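Local coordinates for protein chitinase (PDB 5XSW) that probably cleaves internal glycosidic bonds of chitin as an endochitinase, binding a chitin-type glycan in its mainly helical domain, at residues 154-159 and 194-199; 164-169 and 205-210. All coordinates share one frame; numbering follows the deposited sequence.

Two loop-to-helix contacts illustrate how consecutive helices can be packed by consecutive parts of one preceding segment. Along the chain the order is 154-159, 164-169, 194-199 and 205-210, so the pairings interleave: the first loop meets helix 186-199 and the second meets helix 203-214. The contacts lie about 15 Å apart, centre to centre, and the two helices join them directly where Ala195 CB packs on Leu206 CD1 at 3.8 Å. Both belong to the mainly helical domain that follows the N-terminal beta domain. Helix 203-214 carries Lys212, Glu213 and Asn214 of the observed glycan pocket, so contact 2 lies on the pocket-bearing helix and contact 1 on its predecessor.

Contact 1: residues 154-159 and 194-199; sequences YNPPHP and LAYEWF
Tyr196 reaches Pro156 with the very end of its side chain: the phenol OH stands 3.5 Å from Pro156 CB, and the rest of the ring takes little part in the meeting. The ring gets this far because its CG is anti to the backbone N (chi1 -179°), which extends it from helix 186-199 toward the loop. Its side chain is also packed against Ile115 and Met153 from loops, Leu454 of helix 449-461 and Pro203 at the start of the next helix. The Tyr196 side chain and these neighbours form the close-packed part of a loop-on-helix contact within the mainly helical domain; segment 154-159 has no regular secondary structure and runs on toward strand 168-169.

The other end is looser. Pro157 makes only a loose approach, its CD 4.3 Å from Tyr196 OH. The carbonyl O of His158, also 4.3 Å from Tyr196 OH, is too far for a direct hydrogen bond, and a water makes up the difference. Lying in the ring plane at its edge, the water accepts the Tyr196 OH proton at 2.5 Å and donates to His158 O at 2.7 Å. The two oxygens subtend about 110° at the water, near the tetrahedral value, and this one molecule bridges the two groups. The His158 imidazole leads away from the helix, its NE2 bonded to Ser138 O and its ND1 to Thr160 N. A further tie runs through Arg458, which forms a salt bridge with Glu197 OE1 by NH2 and hydrogen-bonds Pro159 O by NH1.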
ATOM      1  N   TYR A 154       6.939   2.508  27.636  1.00 24.50           N
ATOM      2  CA  TYR A 154       6.220   3.279  28.680  1.00 25.98           C
ATOM      3  C   TYR A 154       7.122   3.501  29.897  1.00 28.30           C
ATOM      4  O   TYR A 154       7.026   4.510  30.531  1.00 27.69           O
ATOM      5  CB  TYR A 154       4.955   2.548  29.128  1.00 23.56           C
ATOM      6  CG  TYR A 154       3.920   2.357  28.027  1.00 25.23           C
ATOM      7  CD1 TYR A 154       3.128   3.396  27.646  1.00 24.25           C
ATOM      8  CD2 TYR A 154       3.752   1.099  27.400  1.00 24.16           C
ATOM      9  CE1 TYR A 154       2.136   3.211  26.587  1.00 27.48           C
ATOM     10  CE2 TYR A 154       2.761   0.890  26.357  1.00 23.12           C
ATOM     11  CZ  TYR A 154       1.978   1.945  25.974  1.00 23.64           C
ATOM     12  OH  TYR A 154       1.010   1.803  24.991  1.00 26.50           O
ATOM     13  N   ASN A 155       7.986   2.544  30.218  1.00 26.93           N
ATOM     14  CA  ASN A 155       8.847   2.650  31.418  1.00 30.97           C
ATOM     15  C   ASN A 155      10.348   2.447  31.094  1.00 21.93           C
ATOM     16  O   ASN A 155      10.910   1.383  31.311  1.00 28.75           O
ATOM     17  CB  ASN A 155       8.378   1.613  32.464  1.00 30.81           C
ATOM     18  CG  ASN A 155       6.867   1.750  32.822  1.00 38.88           C
ATOM     19  OD1 ASN A 155       6.053   0.861  32.503  1.00 43.54           O
ATOM     20  ND2 ASN A 155       6.504   2.832  33.525  1.00 31.54           N
ATOM     21  N   PRO A 156      10.961   3.441  30.492  1.00 24.27           N
ATOM     22  CA  PRO A 156      12.328   3.335  29.990  1.00 30.88           C
ATOM     23  C   PRO A 156      13.250   2.958  31.141  1.00 33.52           C
ATOM     24  O   PRO A 156      13.062   3.429  32.288  1.00 32.31           O
ATOM     25  CB  PRO A 156      12.630   4.743  29.462  1.00 26.76           C
ATOM     26  CG  PRO A 156      11.370   5.449  29.441  1.00 32.47           C
ATOM     27  CD  PRO A 156      10.385   4.779  30.306  1.00 26.24           C
ATOM     28  N   PRO A 157      14.178   2.059  30.876  1.00 31.57           N
ATOM     29  CA  PRO A 157      15.048   1.650  31.979  1.00 34.18           C
ATOM     30  C   PRO A 157      16.044   2.752  32.365  1.00 37.22           C
ATOM     31  O   PRO A 157      16.637   2.648  33.427  1.00 35.02           O
ATOM     32  CB  PRO A 157      15.794   0.460  31.408  1.00 34.10           C
ATOM     33  CG  PRO A 157      15.900   0.794  29.894  1.00 29.78           C
ATOM     34  CD  PRO A 157      14.528   1.398  29.598  1.00 31.00           C
ATOM     35  N   HIS A 158      16.219   3.762  31.519  1.00 28.80           N
ATOM     36  CA  HIS A 158      17.167   4.849  31.812  1.00 30.32           C
ATOM     37  C   HIS A 158      16.733   6.027  30.972  1.00 33.82           C
ATOM     38  O   HIS A 158      16.211   5.849  29.871  1.00 32.70           O
ATOM     39  CB  HIS A 158      18.608   4.428  31.511  1.00 29.82           C
ATOM     40  CG  HIS A 158      19.648   5.328  32.127  1.00 31.40           C
ATOM     41  ND1 HIS A 158      19.953   6.573  31.630  1.00 31.07           N
ATOM     42  CD2 HIS A 158      20.421   5.163  33.227  1.00 34.51           C
ATOM     43  CE1 HIS A 158      20.868   7.144  32.393  1.00 29.89           C
ATOM     44  NE2 HIS A 158      21.184   6.296  33.357  1.00 30.98           N
ATOM     45  N   PRO A 159      16.854   7.242  31.505  1.00 33.78           N
ATOM     46  CA  PRO A 159      16.415   8.390  30.702  1.00 27.66           C
ATOM     47  C   PRO A 159      17.373   8.900  29.614  1.00 27.44           C
ATOM     48  O   PRO A 159      16.926   9.655  28.735  1.00 31.06           O
ATOM     49  CB  PRO A 159      16.230   9.493  31.759  1.00 33.65           C
ATOM     50  CG  PRO A 159      17.252   9.128  32.836  1.00 32.62           C
ATOM     51  CD  PRO A 159      17.110   7.599  32.922  1.00 32.79           C
ATOM     52  N   LEU A 194      16.860   6.733  16.828  1.00 23.21           N
ATOM     53  CA  LEU A 194      15.975   7.803  16.421  1.00 20.52           C
ATOM     54  C   LEU A 194      14.533   7.276  16.451  1.00 24.62           C
ATOM     55  O   LEU A 194      13.626   8.023  16.821  1.00 23.06           O
ATOM     56  CB  LEU A 194      16.310   8.349  15.008  1.00 22.07           C
ATOM     57  CG  LEU A 194      15.328   9.404  14.445  1.00 25.56           C
ATOM     58  CD1 LEU A 194      15.228  10.604  15.450  1.00 24.08           C
ATOM     59  CD2 LEU A 194      15.752   9.922  13.053  1.00 24.60           C
ATOM     60  N   ALA A 195      14.309   6.026  16.046  1.00 21.84           N
ATOM     61  CA  ALA A 195      12.953   5.467  16.145  1.00 20.37           C
ATOM     62  C   ALA A 195      12.456   5.511  17.604  1.00 23.76           C
ATOM     63  O   ALA A 195      11.302   5.759  17.872  1.00 23.18           O
ATOM     64  CB  ALA A 195      12.924   3.974  15.622  1.00 22.03           C
ATOM     65  N   TYR A 196      13.357   5.179  18.520  1.00 20.40           N
ATOM     66  CA  TYR A 196      13.078   5.186  19.970  1.00 19.29           C
ATOM     67  C   TYR A 196      12.724   6.602  20.432  1.00 21.88           C
ATOM     68  O   TYR A 196      11.681   6.841  20.964  1.00 23.42           O
ATOM     69  CB  TYR A 196      14.333   4.691  20.689  1.00 24.33           C
ATOM     70  CG  TYR A 196      14.280   4.601  22.207  1.00 26.83           C
ATOM     71  CD1 TYR A 196      13.086   4.379  22.889  1.00 26.09           C
ATOM     72  CD2 TYR A 196      15.467   4.692  22.956  1.00 31.30           C
ATOM     73  CE1 TYR A 196      13.074   4.251  24.295  1.00 24.16           C
ATOM     74  CE2 TYR A 196      15.455   4.590  24.342  1.00 29.61           C
ATOM     75  CZ  TYR A 196      14.262   4.388  25.001  1.00 28.52           C
ATOM     76  OH  TYR A 196      14.271   4.259  26.382  1.00 29.15           O
ATOM     77  N   GLU A 197      13.606   7.558  20.189  1.00 23.31           N
ATOM     78  CA  GLU A 197      13.385   8.912  20.705  1.00 24.61           C
ATOM     79  C   GLU A 197      12.222   9.610  20.002  1.00 27.44           C
ATOM     80  O   GLU A 197      11.426  10.343  20.614  1.00 24.35           O
ATOM     81  CB  GLU A 197      14.717   9.752  20.602  1.00 21.00           C
ATOM     82  CG  GLU A 197      14.608  11.166  21.284  1.00 27.68           C
ATOM     83  CD  GLU A 197      14.340  11.094  22.808  1.00 31.21           C
ATOM     84  OE1 GLU A 197      14.693  10.073  23.490  1.00 30.05           O
ATOM     85  OE2 GLU A 197      13.803  12.087  23.338  1.00 38.08           O
ATOM     86  N   TRP A 198      12.100   9.403  18.702  1.00 22.50           N
ATOM     87  CA  TRP A 198      11.032  10.029  17.947  1.00 23.16           C
ATOM     88  C   TRP A 198       9.672   9.360  18.203  1.00 25.89           C
ATOM     89  O   TRP A 198       8.702  10.051  18.542  1.00 23.87           O
ATOM     90  CB  TRP A 198      11.371   9.981  16.423  1.00 22.33           C
ATOM     91  CG  TRP A 198      10.617  10.958  15.572  1.00 21.22           C
ATOM     92  CD1 TRP A 198       9.569  11.788  15.941  1.00 27.40           C
ATOM     93  CD2 TRP A 198      10.852  11.203  14.194  1.00 24.05           C
ATOM     94  NE1 TRP A 198       9.182  12.548  14.858  1.00 27.42           N
ATOM     95  CE2 TRP A 198       9.963  12.208  13.779  1.00 29.08           C
ATOM     96  CE3 TRP A 198      11.775  10.690  13.268  1.00 25.58           C
ATOM     97  CZ2 TRP A 198       9.937  12.680  12.461  1.00 28.14           C
ATOM     98  CZ3 TRP A 198      11.765  11.177  11.991  1.00 26.03           C
ATOM     99  CH2 TRP A 198      10.833  12.157  11.591  1.00 29.95           C
ATOM    100  N   PHE A 199       9.572   8.025  18.077  1.00 22.82           N
ATOM    101  CA  PHE A 199       8.220   7.377  18.091  1.00 20.93           C
ATOM    102  C   PHE A 199       8.012   6.522  19.336  1.00 20.32           C
ATOM    103  O   PHE A 199       6.970   5.890  19.485  1.00 22.79           O
ATOM    104  CB  PHE A 199       7.991   6.521  16.792  1.00 23.24           C
ATOM    105  CG  PHE A 199       8.076   7.367  15.532  1.00 22.29           C
ATOM    106  CD1 PHE A 199       7.066   8.264  15.243  1.00 23.45           C
ATOM    107  CD2 PHE A 199       9.189   7.275  14.669  1.00 23.78           C
ATOM    108  CE1 PHE A 199       7.163   9.118  14.113  1.00 26.02           C
ATOM    109  CE2 PHE A 199       9.263   8.078  13.540  1.00 28.91           C
ATOM    110  CZ  PHE A 199       8.263   9.029  13.292  1.00 25.84           C
TER
HETATM  111  O   HOH W   1      16.377   4.143  27.763  1.00 27.63           O

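Contact 2: residues 164-169 and 205-210; sequences IGLADI and FLMALA
Met207 is folded at each of its last two torsions (chi2 -80°, chi3 -65°), and this bending brings its CE back toward Ile164 instead of letting the chain run straight out from helix 203-214. Ile164 answers with its CG2 branch, set anti to the backbone N. That methyl lies 4.2 Å from Met207 CG and equally 4.2 Å from Met207 CE, so it sits beside the bend and touches both arms of the thioether chain, while the two side chains cross at roughly a right angle.

Leu166 meets the terminal methyl of Met207, its CD2 standing 4.3 Å from Met207 CE. Leu166 is the centre of an inverse gamma turn, closed by a weak bond from Ala167 N to Gly165 O, just before strand 168-169. The loop is held by backbone hydrogen bonds of Ile164 with Tyr393 and of Leu166 with Arg391, and Gly165 N is bonded to Asn204 OD1 near the beginning of the helix. Leu192 of helix 186-199 and Met385 of helix 374-386 also touch the Met207 side chain.

The closest approaches between the two segments are those of methyl and methylene groups, at ordinary van der Waals distances. The contact is therefore nonpolar packing, defined by shape and the burial of Met207 and Ile164, with little directional chemistry of its own.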
ATOM      1  N   ILE A 164      20.443  -1.655  24.365  1.00 26.43           N
ATOM      2  CA  ILE A 164      20.071  -2.755  23.499  1.00 24.99           C
ATOM      3  C   ILE A 164      20.711  -3.998  24.089  1.00 25.47           C
ATOM      4  O   ILE A 164      21.930  -4.084  24.198  1.00 26.48           O
ATOM      5  CB  ILE A 164      20.577  -2.547  22.063  1.00 25.81           C
ATOM      6  CG1 ILE A 164      19.906  -1.327  21.431  1.00 25.00           C
ATOM      7  CG2 ILE A 164      20.321  -3.791  21.230  1.00 28.77           C
ATOM      8  CD1 ILE A 164      20.510  -0.916  20.106  1.00 27.09           C
ATOM      9  N   GLY A 165      19.889  -4.967  24.470  1.00 25.48           N
ATOM     10  CA  GLY A 165      20.416  -6.136  25.142  1.00 25.90           C
ATOM     11  C   GLY A 165      20.724  -7.233  24.154  1.00 27.79           C
ATOM     12  O   GLY A 165      19.824  -7.840  23.583  1.00 27.39           O
ATOM     13  N   LEU A 166      22.012  -7.493  23.966  1.00 26.25           N
ATOM     14  CA  LEU A 166      22.451  -8.519  23.036  1.00 28.34           C
ATOM     15  C   LEU A 166      22.448  -9.866  23.735  1.00 30.08           C
ATOM     16  O   LEU A 166      23.491 -10.468  23.959  1.00 30.01           O
ATOM     17  CB  LEU A 166      23.840  -8.184  22.500  1.00 25.85           C
ATOM     18  CG  LEU A 166      23.984  -6.750  21.985  1.00 32.31           C
ATOM     19  CD1 LEU A 166      25.415  -6.448  21.574  1.00 29.44           C
ATOM     20  CD2 LEU A 166      23.026  -6.498  20.832  1.00 30.42           C
ATOM     21  N   ALA A 167      21.251 -10.326  24.077  1.00 28.48           N
ATOM     22  CA  ALA A 167      21.067 -11.580  24.789  1.00 29.54           C
ATOM     23  C   ALA A 167      21.289 -12.805  23.918  1.00 37.15           C
ATOM     24  O   ALA A 167      21.068 -12.771  22.711  1.00 27.77           O
ATOM     25  CB  ALA A 167      19.682 -11.628  25.414  1.00 28.77           C
ATOM     26  N   ASP A 168      21.722 -13.891  24.543  1.00 29.09           N
ATOM     27  CA  ASP A 168      21.643 -15.191  23.916  1.00 31.04           C
ATOM     28  C   ASP A 168      20.159 -15.555  23.854  1.00 26.88           C
ATOM     29  O   ASP A 168      19.449 -15.465  24.850  1.00 31.45           O
ATOM     30  CB  ASP A 168      22.418 -16.234  24.723  1.00 31.92           C
ATOM     31  CG  ASP A 168      23.907 -16.223  24.418  1.00 43.20           C
ATOM     32  OD1 ASP A 168      24.322 -15.546  23.457  1.00 35.68           O
ATOM     33  OD2 ASP A 168      24.664 -16.896  25.142  1.00 41.26           O
ATOM     34  N   ILE A 169      19.737 -16.199  22.773  0.55 27.66           N
ATOM     35  CA  ILE A 169      18.335 -16.541  22.586  0.55 28.74           C
ATOM     36  C   ILE A 169      18.175 -18.067  22.605  0.55 32.52           C
ATOM     37  O   ILE A 169      18.802 -18.747  21.793  0.55 29.60           O
ATOM     38  CB  ILE A 169      17.785 -15.971  21.247  0.55 25.95           C
ATOM     39  CG1 ILE A 169      17.908 -14.448  21.230  0.55 25.43           C
ATOM     40  CG2 ILE A 169      16.332 -16.400  21.047  0.55 26.41           C
ATOM     41  CD1 ILE A 169      17.177 -13.782  22.414  0.55 25.05           C
ATOM     42  N   PHE A 205      12.432  -4.281  20.632  1.00 20.78           N
ATOM     43  CA  PHE A 205      11.279  -4.805  19.870  1.00 20.00           C
ATOM     44  C   PHE A 205      11.666  -4.788  18.351  1.00 20.02           C
ATOM     45  O   PHE A 205      11.427  -5.754  17.645  1.00 22.32           O
ATOM     46  CB  PHE A 205      10.035  -3.962  20.103  1.00 21.01           C
ATOM     47  CG  PHE A 205       8.864  -4.423  19.252  1.00 21.16           C
ATOM     48  CD1 PHE A 205       8.130  -5.522  19.660  1.00 20.60           C
ATOM     49  CD2 PHE A 205       8.580  -3.806  18.018  1.00 22.96           C
ATOM     50  CE1 PHE A 205       7.069  -6.030  18.873  1.00 23.31           C
ATOM     51  CE2 PHE A 205       7.522  -4.304  17.195  1.00 22.07           C
ATOM     52  CZ  PHE A 205       6.774  -5.418  17.650  1.00 22.92           C
ATOM     53  N   LEU A 206      12.227  -3.679  17.865  1.00 18.55           N
ATOM     54  CA  LEU A 206      12.643  -3.618  16.417  1.00 19.84           C
ATOM     55  C   LEU A 206      13.720  -4.646  16.130  1.00 24.70           C
ATOM     56  O   LEU A 206      13.742  -5.259  15.058  1.00 21.09           O
ATOM     57  CB  LEU A 206      13.166  -2.212  16.015  1.00 17.60           C
ATOM     58  CG  LEU A 206      12.038  -1.161  15.954  1.00 20.92           C
ATOM     59  CD1 LEU A 206      12.536   0.229  15.578  1.00 21.00           C
ATOM     60  CD2 LEU A 206      10.939  -1.569  14.892  1.00 23.81           C
ATOM     61  N   MET A 207      14.573  -4.911  17.112  1.00 22.30           N
ATOM     62  CA  MET A 207      15.643  -5.924  16.977  1.00 20.30           C
ATOM     63  C   MET A 207      15.032  -7.331  16.812  1.00 21.96           C
ATOM     64  O   MET A 207      15.427  -8.147  15.941  1.00 21.86           O
ATOM     65  CB  MET A 207      16.579  -5.906  18.210  1.00 20.69           C
ATOM     66  CG  MET A 207      17.527  -4.701  18.242  1.00 21.23           C
ATOM     67  SD  MET A 207      19.001  -4.899  17.151  1.00 23.95           S
ATOM     68  CE  MET A 207      19.884  -6.274  17.905  1.00 19.03           C
ATOM     69  N   ALA A 208      14.061  -7.595  17.664  1.00 20.41           N
ATOM     70  CA  ALA A 208      13.381  -8.865  17.681  1.00 21.16           C
ATOM     71  C   ALA A 208      12.633  -9.045  16.356  1.00 21.88           C
ATOM     72  O   ALA A 208      12.601 -10.146  15.796  1.00 20.58           O
ATOM     73  CB  ALA A 208      12.349  -8.911  18.848  1.00 18.87           C
ATOM     74  N   LEU A 209      12.028  -7.950  15.898  1.00 18.30           N
ATOM     75  CA  LEU A 209      11.194  -8.006  14.709  1.00 20.24           C
ATOM     76  C   LEU A 209      12.108  -8.335  13.503  1.00 21.84           C
ATOM     77  O   LEU A 209      11.800  -9.216  12.709  1.00 20.48           O
ATOM     78  CB  LEU A 209      10.471  -6.679  14.487  1.00 20.02           C
ATOM     79  CG  LEU A 209       9.541  -6.665  13.219  1.00 19.36           C
ATOM     80  CD1 LEU A 209       8.442  -7.786  13.238  1.00 21.11           C
ATOM     81  CD2 LEU A 209       8.890  -5.293  13.086  1.00 18.81           C
ATOM     82  N   ALA A 210      13.250  -7.650  13.384  1.00 19.65           N
ATOM     83  CA  ALA A 210      14.138  -7.915  12.238  1.00 21.84           C
ATOM     84  C   ALA A 210      14.677  -9.351  12.292  1.00 22.07           C
ATOM     85  O   ALA A 210      14.944  -9.971  11.243  1.00 22.95           O
ATOM     86  CB  ALA A 210      15.313  -6.906  12.198  1.00 18.75           C
TER